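Glycoside hydrolase family 15, cellulose signaling associated protein envoy (Hypocrea jecorina, PDB 4WUJ) probably acts as a blue-light photoreceptor, its flavin-binding LOV domain described here being linked to light and oxidative-stress signalling. Local coordinates at residues Met97-Ile111 with Pro120-Ala132. Residues are numbered along the deposited sequence; the frame is centred on the assembly and turned at random.
Sequences MRRAIRAHQEVQVRI and PFTNVVTILPLWA. With FMN (flavin mononucleotide), chain I; SO4 (sulfate ion), chain J; SO4 (sulfate ion), chain K.
Val107, Val109 and Ile111 pair with Ile127, Val125 and Asn123 as antiparallel hydrogen-bonded pairs, joining strands 107-111 and 120-129 at 164° through six backbone bonds, among them Ile127 N to Val107 O at 2.9 Å. After the helix, His104 forms a Schellman motif, and its carbonyl O meets Pro129 CG. On the flavin side of the sheet, Ile127 sets its CG1 beside the backbone N (chi1 -55°) and carries CD1 to both Met97 SD (3.8 Å) and FMN C9A (3.7 Å). Val125 brings CG2 to 3.5 Å from FMN O4, and Asn123 ND2, hydrogen-bonded to Asn113, lies close to the same oxygen. On the other face, Gln108 NE2 makes a weak bond to Thr126 OG1 (3.0 Å), a hydroxyl also bonded to Tyr7 of the second subunit. The CB of Arg98 points away from the strands, and its NH1 donates to FMN O3P (2.8 Å, N-H...O 158°), the phosphate oxygen lying at the guanidinium edge. A leucine here would probably leave that phosphate without this charged partner and weaken the hold on the ribityl-phosphate tail. Helix and hairpin thus form one wall of the flavin pocket of a PAS-fold LOV domain.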
ATOM      1  N   MET C  97     -16.350 -16.053  -7.720  1.00 23.04           N
ATOM      2  CA  MET C  97     -16.164 -14.618  -7.486  1.00 29.64           C
ATOM      3  C   MET C  97     -17.522 -13.897  -7.647  1.00 28.94           C
ATOM      4  O   MET C  97     -17.937 -13.131  -6.783  1.00 22.41           O
ATOM      5  CB  MET C  97     -15.133 -14.049  -8.449  1.00 32.92           C
ATOM      6  CG  MET C  97     -13.685 -14.338  -8.030  1.00 25.85           C
ATOM      7  SD  MET C  97     -12.423 -13.554  -9.054  1.00 26.69           S
ATOM      8  CE  MET C  97     -12.746 -14.212 -10.669  1.00 23.03           C
ATOM      9  N   ARG C  98     -18.244 -14.247  -8.719  1.00 29.00           N
ATOM     10  CA  ARG C  98     -19.507 -13.612  -9.045  1.00 31.49           C
ATOM     11  C   ARG C  98     -20.500 -13.727  -7.911  1.00 32.84           C
ATOM     12  O   ARG C  98     -21.176 -12.741  -7.539  1.00 24.24           O
ATOM     13  CB  ARG C  98     -20.090 -14.218 -10.317  1.00 32.17           C
ATOM     14  CG  ARG C  98     -21.353 -13.537 -10.749  1.00 29.40           C
ATOM     15  CD  ARG C  98     -21.786 -13.895 -12.153  1.00 31.15           C
ATOM     16  NE  ARG C  98     -22.071 -15.315 -12.252  1.00 37.73           N
ATOM     17  CZ  ARG C  98     -21.388 -16.175 -12.996  1.00 38.71           C
ATOM     18  NH1 ARG C  98     -20.386 -15.773 -13.768  1.00 34.25           N
ATOM     19  NH2 ARG C  98     -21.735 -17.450 -12.987  1.00 44.28           N
ATOM     20  N   ARG C  99     -20.542 -14.927  -7.337  1.00 30.25           N
ATOM     21  CA  ARG C  99     -21.552 -15.279  -6.354  1.00 32.95           C
ATOM     22  C   ARG C  99     -21.144 -14.693  -5.031  1.00 26.99           C
ATOM     23  O   ARG C  99     -21.962 -14.183  -4.261  1.00 34.72           O
ATOM     24  CB  ARG C  99     -21.698 -16.802  -6.256  1.00 44.71           C
ATOM     25  CG  ARG C  99     -22.869 -17.381  -7.091  1.00 53.96           C
ATOM     26  CD  ARG C  99     -22.432 -18.545  -8.007  1.00 60.42           C
ATOM     27  NE  ARG C  99     -23.559 -19.221  -8.640  1.00 62.75           N
ATOM     28  CZ  ARG C  99     -23.506 -20.438  -9.189  1.00 60.75           C
ATOM     29  NH1 ARG C  99     -22.374 -21.149  -9.184  1.00 62.25           N
ATOM     30  NH2 ARG C  99     -24.606 -20.954  -9.741  1.00 53.85           N
ATOM     31  N   ALA C 100     -19.854 -14.694  -4.782  1.00 28.03           N
ATOM     32  CA  ALA C 100     -19.362 -14.127  -3.533  1.00 33.74           C
ATOM     33  C   ALA C 100     -19.616 -12.623  -3.502  1.00 29.23           C
ATOM     34  O   ALA C 100     -20.164 -12.076  -2.526  1.00 31.19           O
ATOM     35  CB  ALA C 100     -17.921 -14.431  -3.399  1.00 34.42           C
ATOM     36  N   ILE C 101     -19.295 -11.973  -4.616  1.00 29.63           N
ATOM     37  CA  ILE C 101     -19.440 -10.510  -4.716  1.00 33.32           C
ATOM     38  C   ILE C 101     -20.888 -10.164  -4.424  1.00 40.32           C
ATOM     39  O   ILE C 101     -21.180  -9.253  -3.639  1.00 34.82           O
ATOM     40  CB  ILE C 101     -19.052 -10.004  -6.111  1.00 30.55           C
ATOM     41  CG1 ILE C 101     -17.530  -9.998  -6.264  1.00 25.68           C
ATOM     42  CG2 ILE C 101     -19.639  -8.611  -6.356  1.00 35.52           C
ATOM     43  CD1 ILE C 101     -17.053  -9.844  -7.684  1.00 24.16           C
ATOM     44  N   ARG C 102     -21.775 -10.950  -5.036  1.00 33.76           N
ATOM     45  CA  ARG C 102     -23.224 -10.775  -4.936  1.00 38.40           C
ATOM     46  C   ARG C 102     -23.746 -10.971  -3.495  1.00 38.02           C
ATOM     47  O   ARG C 102     -24.597 -10.222  -3.026  1.00 36.52           O
ATOM     48  CB  ARG C 102     -23.912 -11.709  -5.956  1.00 35.02           C
ATOM     49  CG  ARG C 102     -25.304 -12.125  -5.637  1.00 42.00           C
ATOM     50  CD  ARG C 102     -25.759 -13.313  -6.543  1.00 34.59           C
ATOM     51  NE  ARG C 102     -25.496 -13.071  -7.963  1.00 36.54           N
ATOM     52  CZ  ARG C 102     -25.554 -14.006  -8.911  1.00 32.49           C
ATOM     53  NH1 ARG C 102     -25.839 -15.266  -8.592  1.00 43.82           N
ATOM     54  NH2 ARG C 102     -25.305 -13.686 -10.188  1.00 30.27           N
ATOM     55  N   ALA C 103     -23.186 -11.934  -2.774  1.00 45.18           N
ATOM     56  CA  ALA C 103     -23.552 -12.144  -1.379  1.00 45.65           C
ATOM     57  C   ALA C 103     -22.759 -11.261  -0.372  1.00 50.63           C
ATOM     58  O   ALA C 103     -22.907 -11.402   0.838  1.00 44.12           O
ATOM     59  CB  ALA C 103     -23.381 -13.624  -1.033  1.00 47.31           C
ATOM     60  N   HIS C 104     -21.947 -10.328  -0.857  1.00 51.28           N
ATOM     61  CA  HIS C 104     -21.046  -9.570   0.029  1.00 43.78           C
ATOM     62  C   HIS C 104     -20.199 -10.506   0.896  1.00 42.70           C
ATOM     63  O   HIS C 104     -19.997 -10.248   2.078  1.00 46.29           O
ATOM     64  CB  HIS C 104     -21.828  -8.623   0.923  1.00 50.42           C
ATOM     65  CG  HIS C 104     -22.650  -7.639   0.165  1.00 60.30           C
ATOM     66  ND1 HIS C 104     -23.297  -6.587   0.771  1.00 70.31           N
ATOM     67  CD2 HIS C 104     -22.926  -7.543  -1.157  1.00 58.36           C
ATOM     68  CE1 HIS C 104     -23.939  -5.885  -0.146  1.00 68.29           C
ATOM     69  NE2 HIS C 104     -23.727  -6.445  -1.324  1.00 60.68           N
ATOM     70  N   GLN C 105     -19.719 -11.594   0.304  1.00 45.84           N
ATOM     71  CA  GLN C 105     -18.910 -12.562   1.014  1.00 44.12           C
ATOM     72  C   GLN C 105     -17.469 -12.465   0.573  1.00 42.86           C
ATOM     73  O   GLN C 105     -17.179 -12.356  -0.624  1.00 39.35           O
ATOM     74  CB  GLN C 105     -19.371 -13.998   0.721  1.00 46.91           C
ATOM     75  CG  GLN C 105     -20.628 -14.465   1.428  1.00 55.12           C
ATOM     76  CD  GLN C 105     -21.189 -15.716   0.787  1.00 65.01           C
ATOM     77  OE1 GLN C 105     -20.577 -16.283  -0.131  1.00 64.10           O
ATOM     78  NE2 GLN C 105     -22.357 -16.153   1.252  1.00 67.50           N
ATOM     79  N   GLU C 106     -16.577 -12.574   1.552  1.00 35.49           N
ATOM     80  CA  GLU C 106     -15.158 -12.767   1.303  1.00 45.09           C
ATOM     81  C   GLU C 106     -15.029 -13.950   0.402  1.00 37.75           C
ATOM     82  O   GLU C 106     -15.803 -14.893   0.528  1.00 37.57           O
ATOM     83  CB  GLU C 106     -14.424 -13.108   2.603  1.00 42.70           C
ATOM     84  CG  GLU C 106     -14.247 -11.939   3.519  1.00 57.05           C
ATOM     85  CD  GLU C 106     -13.796 -12.350   4.910  1.00 51.25           C
ATOM     86  OE1 GLU C 106     -12.873 -13.208   5.033  1.00 47.39           O
ATOM     87  OE2 GLU C 106     -14.372 -11.783   5.870  1.00 47.87           O
ATOM     88  N   VAL C 107     -14.019 -13.937  -0.454  1.00 25.68           N
ATOM     89  CA  VAL C 107     -13.761 -15.063  -1.296  1.00 23.90           C
ATOM     90  C   VAL C 107     -12.344 -15.040  -1.745  1.00 31.05           C
ATOM     91  O   VAL C 107     -11.746 -13.983  -1.965  1.00 29.64           O
ATOM     92  CB  VAL C 107     -14.668 -15.043  -2.546  1.00 37.28           C
ATOM     93  CG1 VAL C 107     -14.514 -13.715  -3.298  1.00 37.14           C
ATOM     94  CG2 VAL C 107     -14.363 -16.207  -3.459  1.00 34.76           C
ATOM     95  N   GLN C 108     -11.783 -16.219  -1.895  1.00 28.99           N
ATOM     96  CA  GLN C 108     -10.436 -16.302  -2.398  1.00 37.74           C
ATOM     97  C   GLN C 108     -10.364 -17.473  -3.329  1.00 35.44           C
ATOM     98  O   GLN C 108     -10.689 -18.612  -2.949  1.00 39.98           O
ATOM     99  CB  GLN C 108      -9.420 -16.413  -1.251  1.00 32.02           C
ATOM    100  CG  GLN C 108      -8.000 -16.614  -1.708  1.00 36.14           C
ATOM    101  CD  GLN C 108      -7.018 -16.681  -0.535  1.00 39.97           C
ATOM    102  OE1 GLN C 108      -7.083 -17.583   0.304  1.00 35.47           O
ATOM    103  NE2 GLN C 108      -6.132 -15.703  -0.455  1.00 37.94           N
ATOM    104  N   VAL C 109      -9.942 -17.182  -4.549  1.00 28.49           N
ATOM    105  CA  VAL C 109      -9.799 -18.177  -5.573  1.00 28.78           C
ATOM    106  C   VAL C 109      -8.506 -17.940  -6.306  1.00 32.35           C
ATOM    107  O   VAL C 109      -7.839 -16.930  -6.142  1.00 30.85           O
ATOM    108  CB  VAL C 109     -10.946 -18.091  -6.641  1.00 36.93           C
ATOM    109  CG1 VAL C 109     -12.295 -17.898  -5.969  1.00 33.28           C
ATOM    110  CG2 VAL C 109     -10.667 -16.972  -7.638  1.00 42.10           C
ATOM    111  N   ARG C 110      -8.166 -18.890  -7.151  1.00 33.39           N
ATOM    112  CA  ARG C 110      -7.026 -18.753  -8.015  1.00 33.20           C
ATOM    113  C   ARG C 110      -7.603 -18.915  -9.383  1.00 34.83           C
ATOM    114  O   ARG C 110      -8.574 -19.662  -9.575  1.00 34.59           O
ATOM    115  CB  ARG C 110      -5.959 -19.825  -7.673  1.00 42.52           C
ATOM    116  CG  ARG C 110      -5.951 -21.090  -8.539  1.00 44.94           C
ATOM    117  CD  ARG C 110      -5.026 -22.254  -7.977  1.00 33.93           C
ATOM    118  NE  ARG C 110      -5.222 -23.432  -8.822  1.00 27.47           N
ATOM    119  CZ  ARG C 110      -6.163 -24.363  -8.618  1.00 32.41           C
ATOM    120  NH1 ARG C 110      -6.933 -24.330  -7.541  1.00 32.48           N
ATOM    121  NH2 ARG C 110      -6.306 -25.374  -9.463  1.00 44.40           N
ATOM    122  N   ILE C 111      -7.034 -18.215 -10.344  1.00 27.58           N
ATOM    123  CA  ILE C 111      -7.653 -18.139 -11.631  1.00 27.09           C
ATOM    124  C   ILE C 111      -6.629 -17.648 -12.584  1.00 29.39           C
ATOM    125  O   ILE C 111      -5.706 -16.941 -12.173  1.00 39.24           O
ATOM    126  CB  ILE C 111      -8.871 -17.095 -11.594  1.00 35.62           C
ATOM    127  CG1 ILE C 111      -9.459 -16.870 -12.977  1.00 24.69           C
ATOM    128  CG2 ILE C 111      -8.445 -15.733 -10.990  1.00 25.52           C
ATOM    129  CD1 ILE C 111     -10.697 -15.963 -12.952  1.00 33.25           C
ATOM    130  N   PRO C 120      -0.100 -15.473 -19.439  1.00 47.91           N
ATOM    131  CA  PRO C 120      -0.989 -15.906 -18.364  1.00 47.07           C
ATOM    132  C   PRO C 120      -0.284 -15.931 -17.008  1.00 44.92           C
ATOM    133  O   PRO C 120       0.929 -16.165 -16.940  1.00 41.45           O
ATOM    134  CB  PRO C 120      -1.360 -17.333 -18.777  1.00 51.97           C
ATOM    135  CG  PRO C 120      -0.129 -17.827 -19.545  1.00 57.78           C
ATOM    136  CD  PRO C 120       0.339 -16.591 -20.298  1.00 56.03           C
ATOM    137  N   PHE C 121      -1.032 -15.711 -15.935  1.00 32.85           N
ATOM    138  CA  PHE C 121      -0.489 -15.984 -14.630  1.00 35.09           C
ATOM    139  C   PHE C 121      -1.551 -16.441 -13.698  1.00 34.24           C
ATOM    140  O   PHE C 121      -2.701 -16.001 -13.740  1.00 31.31           O
ATOM    141  CB  PHE C 121       0.215 -14.756 -14.029  1.00 39.69           C
ATOM    142  CG  PHE C 121      -0.694 -13.560 -13.802  1.00 36.43           C
ATOM    143  CD1 PHE C 121      -1.021 -12.716 -14.845  1.00 37.69           C
ATOM    144  CD2 PHE C 121      -1.176 -13.262 -12.533  1.00 33.38           C
ATOM    145  CE1 PHE C 121      -1.837 -11.621 -14.651  1.00 32.78           C
ATOM    146  CE2 PHE C 121      -1.982 -12.143 -12.334  1.00 38.95           C
ATOM    147  CZ  PHE C 121      -2.324 -11.338 -13.404  1.00 31.63           C
ATOM    148  N   THR C 122      -1.144 -17.332 -12.825  1.00 36.81           N
ATOM    149  CA  THR C 122      -2.039 -17.819 -11.812  1.00 39.65           C
ATOM    150  C   THR C 122      -2.211 -16.760 -10.707  1.00 39.51           C
ATOM    151  O   THR C 122      -1.468 -16.717  -9.732  1.00 34.42           O
ATOM    152  CB  THR C 122      -1.549 -19.160 -11.319  1.00 35.93           C
ATOM    153  OG1 THR C 122      -1.531 -20.051 -12.443  1.00 52.70           O
ATOM    154  CG2 THR C 122      -2.446 -19.708 -10.203  1.00 41.57           C
ATOM    155  N   ASN C 123      -3.227 -15.913 -10.887  1.00 32.56           N
ATOM    156  CA  ASN C 123      -3.466 -14.809  -9.993  1.00 29.22           C
ATOM    157  C   ASN C 123      -4.170 -15.322  -8.755  1.00 34.73           C
ATOM    158  O   ASN C 123      -5.231 -15.967  -8.868  1.00 40.00           O
ATOM    159  CB  ASN C 123      -4.321 -13.771 -10.742  1.00 29.73           C
ATOM    160  CG  ASN C 123      -4.545 -12.508  -9.944  1.00 29.34           C
ATOM    161  OD1 ASN C 123      -4.168 -12.433  -8.772  1.00 26.98           O
ATOM    162  ND2 ASN C 123      -5.182 -11.507 -10.575  1.00 29.87           N
ATOM    163  N   VAL C 124      -3.611 -15.092  -7.570  1.00 26.57           N
ATOM    164  CA  VAL C 124      -4.380 -15.416  -6.361  1.00 28.29           C
ATOM    165  C   VAL C 124      -5.161 -14.171  -5.889  1.00 32.00           C
ATOM    166  O   VAL C 124      -4.629 -13.248  -5.213  1.00 24.10           O
ATOM    167  CB  VAL C 124      -3.542 -16.028  -5.240  1.00 22.34           C
ATOM    168  CG1 VAL C 124      -4.416 -16.439  -4.071  1.00 29.64           C
ATOM    169  CG2 VAL C 124      -2.721 -17.221  -5.765  1.00 36.71           C
ATOM    170  N   VAL C 125      -6.441 -14.181  -6.258  1.00 31.62           N
ATOM    171  CA  VAL C 125      -7.332 -13.050  -6.058  1.00 25.82           C
ATOM    172  C   VAL C 125      -8.147 -13.266  -4.836  1.00 27.47           C
ATOM    173  O   VAL C 125      -8.771 -14.321  -4.655  1.00 32.72           O
ATOM    174  CB  VAL C 125      -8.310 -12.891  -7.240  1.00 28.68           C
ATOM    175  CG1 VAL C 125      -9.212 -11.722  -7.006  1.00 26.82           C
ATOM    176  CG2 VAL C 125      -7.553 -12.719  -8.569  1.00 28.67           C
ATOM    177  N   THR C 126      -8.174 -12.263  -3.994  1.00 20.12           N
ATOM    178  CA  THR C 126      -9.046 -12.258  -2.818  1.00 27.10           C
ATOM    179  C   THR C 126      -9.945 -11.039  -2.896  1.00 31.30           C
ATOM    180  O   THR C 126      -9.452  -9.932  -3.094  1.00 29.49           O
ATOM    181  CB  THR C 126      -8.248 -12.073  -1.509  1.00 34.69           C
ATOM    182  OG1 THR C 126      -7.261 -13.086  -1.398  1.00 30.86           O
ATOM    183  CG2 THR C 126      -9.174 -12.109  -0.301  1.00 34.63           C
ATOM    184  N   ILE C 127     -11.238 -11.214  -2.662  1.00 25.12           N
ATOM    185  CA  ILE C 127     -12.159 -10.113  -2.715  1.00 20.86           C
ATOM    186  C   ILE C 127     -12.841  -9.986  -1.391  1.00 27.70           C
ATOM    187  O   ILE C 127     -13.402 -10.948  -0.864  1.00 32.91           O
ATOM    188  CB  ILE C 127     -13.164 -10.314  -3.889  1.00 29.95           C
ATOM    189  CG1 ILE C 127     -12.361 -10.514  -5.171  1.00 26.07           C
ATOM    190  CG2 ILE C 127     -14.107  -9.122  -3.989  1.00 30.07           C
ATOM    191  CD1 ILE C 127     -13.105 -10.930  -6.382  1.00 26.65           C
ATOM    192  N   LEU C 128     -12.774  -8.795  -0.829  1.00 27.49           N
ATOM    193  CA  LEU C 128     -13.408  -8.514   0.438  1.00 39.97           C
ATOM    194  C   LEU C 128     -14.452  -7.397   0.315  1.00 39.97           C
ATOM    195  O   LEU C 128     -14.268  -6.449  -0.430  1.00 37.21           O
ATOM    196  CB  LEU C 128     -12.329  -8.139   1.463  1.00 31.11           C
ATOM    197  CG  LEU C 128     -11.234  -9.212   1.586  1.00 33.86           C
ATOM    198  CD1 LEU C 128     -10.012  -8.927   0.728  1.00 39.28           C
ATOM    199  CD2 LEU C 128     -10.830  -9.341   3.012  1.00 41.88           C
ATOM    200  N   PRO C 129     -15.554  -7.514   1.060  1.00 37.26           N
ATOM    201  CA  PRO C 129     -16.601  -6.497   1.162  1.00 37.63           C
ATOM    202  C   PRO C 129     -16.264  -5.369   2.127  1.00 49.91           C
ATOM    203  O   PRO C 129     -15.643  -5.615   3.158  1.00 43.36           O
ATOM    204  CB  PRO C 129     -17.768  -7.283   1.753  1.00 51.64           C
ATOM    205  CG  PRO C 129     -17.069  -8.298   2.671  1.00 31.76           C
ATOM    206  CD  PRO C 129     -15.899  -8.732   1.816  1.00 37.72           C
ATOM    207  N   LEU C 130     -16.695  -4.151   1.801  1.00 48.22           N
ATOM    208  CA  LEU C 130     -16.686  -3.041   2.747  1.00 52.20           C
ATOM    209  C   LEU C 130     -18.100  -2.743   3.244  1.00 57.20           C
ATOM    210  O   LEU C 130     -19.068  -3.351   2.788  1.00 61.70           O
ATOM    211  CB  LEU C 130     -16.135  -1.776   2.081  1.00 51.67           C
ATOM    212  CG  LEU C 130     -14.669  -1.492   2.345  1.00 51.06           C
ATOM    213  CD1 LEU C 130     -13.831  -2.730   1.985  1.00 49.35           C
ATOM    214  CD2 LEU C 130     -14.211  -0.228   1.582  1.00 43.47           C
ATOM    215  N   TRP C 131     -18.209  -1.804   4.183  1.00 67.08           N
ATOM    216  CA  TRP C 131     -19.507  -1.275   4.609  1.00 63.65           C
ATOM    217  C   TRP C 131     -19.834   0.023   3.842  1.00 66.70           C
ATOM    218  O   TRP C 131     -18.928   0.730   3.368  1.00 66.05           O
ATOM    219  CB  TRP C 131     -19.542  -1.065   6.140  1.00 65.52           C
ATOM    220  CG  TRP C 131     -18.736   0.123   6.699  1.00 69.95           C
ATOM    221  CD1 TRP C 131     -18.776   1.432   6.272  1.00 64.55           C
ATOM    222  CD2 TRP C 131     -17.810   0.100   7.820  1.00 69.91           C
ATOM    223  NE1 TRP C 131     -17.923   2.210   7.036  1.00 67.71           N
ATOM    224  CE2 TRP C 131     -17.325   1.424   7.992  1.00 68.91           C
ATOM    225  CE3 TRP C 131     -17.341  -0.909   8.684  1.00 69.46           C
ATOM    226  CZ2 TRP C 131     -16.386   1.763   8.999  1.00 68.49           C
ATOM    227  CZ3 TRP C 131     -16.399  -0.567   9.688  1.00 75.73           C
ATOM    228  CH2 TRP C 131     -15.940   0.757   9.832  1.00 66.25           C
ATOM    229  N   ALA C 132     -21.127   0.325   3.702  1.00 67.10           N
ATOM    230  CA  ALA C 132     -21.562   1.529   2.981  1.00 63.56           C
ATOM    231  C   ALA C 132     -20.838   2.776   3.485  1.00 65.95           C
ATOM    232  O   ALA C 132     -20.982   3.161   4.645  1.00 73.64           O
ATOM    233  CB  ALA C 132     -23.076   1.716   3.084  1.00 67.78           C
TER
HETATM  234  N1  FMN I5201     -11.325 -11.164 -11.754  1.00 29.08           N
HETATM  235  C2  FMN I5201     -10.107 -11.616 -12.216  1.00 32.35           C
HETATM  236  O2  FMN I5201     -10.056 -12.477 -13.093  1.00 31.55           O
HETATM  237  N3  FMN I5201      -8.927 -11.085 -11.702  1.00 28.33           N
HETATM  238  C4  FMN I5201      -8.941 -10.123 -10.722  1.00 31.35           C
HETATM  239  O4  FMN I5201      -7.875  -9.672 -10.311  1.00 24.07           O
HETATM  240  C4A FMN I5201     -10.172  -9.654 -10.243  1.00 37.12           C
HETATM  241  N5  FMN I5201     -10.223  -8.667  -9.267  1.00 27.20           N
HETATM  242  C5A FMN I5201     -11.427  -8.228  -8.794  1.00 26.15           C
HETATM  243  C6  FMN I5201     -11.428  -7.259  -7.809  1.00 23.73           C
HETATM  244  C7  FMN I5201     -12.625  -6.763  -7.323  1.00 28.87           C
HETATM  245  C7M FMN I5201     -12.572  -5.723  -6.247  1.00 22.78           C
HETATM  246  C8  FMN I5201     -13.845  -7.263  -7.834  1.00 27.27           C
HETATM  247  C8M FMN I5201     -15.155  -6.731  -7.307  1.00 20.67           C
HETATM  248  C9  FMN I5201     -13.831  -8.259  -8.819  1.00 25.62           C
HETATM  249  C9A FMN I5201     -12.624  -8.745  -9.308  1.00 27.19           C
HETATM  250  N10 FMN I5201     -12.579  -9.728 -10.303  1.00 31.76           N
HETATM  251  C10 FMN I5201     -11.359 -10.180 -10.767  1.00 30.28           C
HETATM  252  C1' FMN I5201     -13.802 -10.401 -10.889  1.00 24.59           C
HETATM  253  C2' FMN I5201     -14.545  -9.725 -12.017  1.00 27.07           C
HETATM  254  O2' FMN I5201     -14.443  -8.329 -11.858  1.00 23.79           O
HETATM  255  C3' FMN I5201     -16.006 -10.262 -12.023  1.00 26.52           C
HETATM  256  O3' FMN I5201     -16.633 -10.032 -10.765  1.00 24.30           O
HETATM  257  C4' FMN I5201     -16.030 -11.778 -12.330  1.00 29.40           C
HETATM  258  O4' FMN I5201     -15.561 -11.969 -13.647  1.00 25.65           O
HETATM  259  C5' FMN I5201     -17.412 -12.426 -12.129  1.00 27.39           C
HETATM  260  O5' FMN I5201     -18.410 -11.668 -12.790  1.00 24.84           O
HETATM  261  P   FMN I5201     -18.772 -11.939 -14.320  1.00 30.39           P
HETATM  262  O1P FMN I5201     -19.785 -10.866 -14.686  1.00 33.69           O
HETATM  263  O2P FMN I5201     -17.631 -11.851 -15.275  1.00 27.14           O
HETATM  264  O3P FMN I5201     -19.391 -13.293 -14.439  1.00 32.34           O
HETATM  265  S   SO4 J5202     -25.104 -17.539 -11.708  1.00 53.27           S
HETATM  266  O1  SO4 J5202     -24.404 -18.705 -12.238  1.00 52.35           O
HETATM  267  O2  SO4 J5202     -24.878 -16.390 -12.583  1.00 46.26           O
HETATM  268  O3  SO4 J5202     -24.786 -17.301 -10.304  1.00 46.58           O
HETATM  269  O4  SO4 J5202     -26.529 -17.772 -11.752  1.00 47.54           O
HETATM  270  S   SO4 K5203     -24.267 -10.506 -11.531  1.00 69.99           S
HETATM  271  O1  SO4 K5203     -24.171 -11.721 -12.319  1.00 54.04           O
HETATM  272  O2  SO4 K5203     -23.372  -9.564 -12.179  1.00 39.80           O
HETATM  273  O3  SO4 K5203     -25.595  -9.925 -11.494  1.00 47.17           O
HETATM  274  O4  SO4 K5203     -23.925 -10.842 -10.173  1.00 33.67           O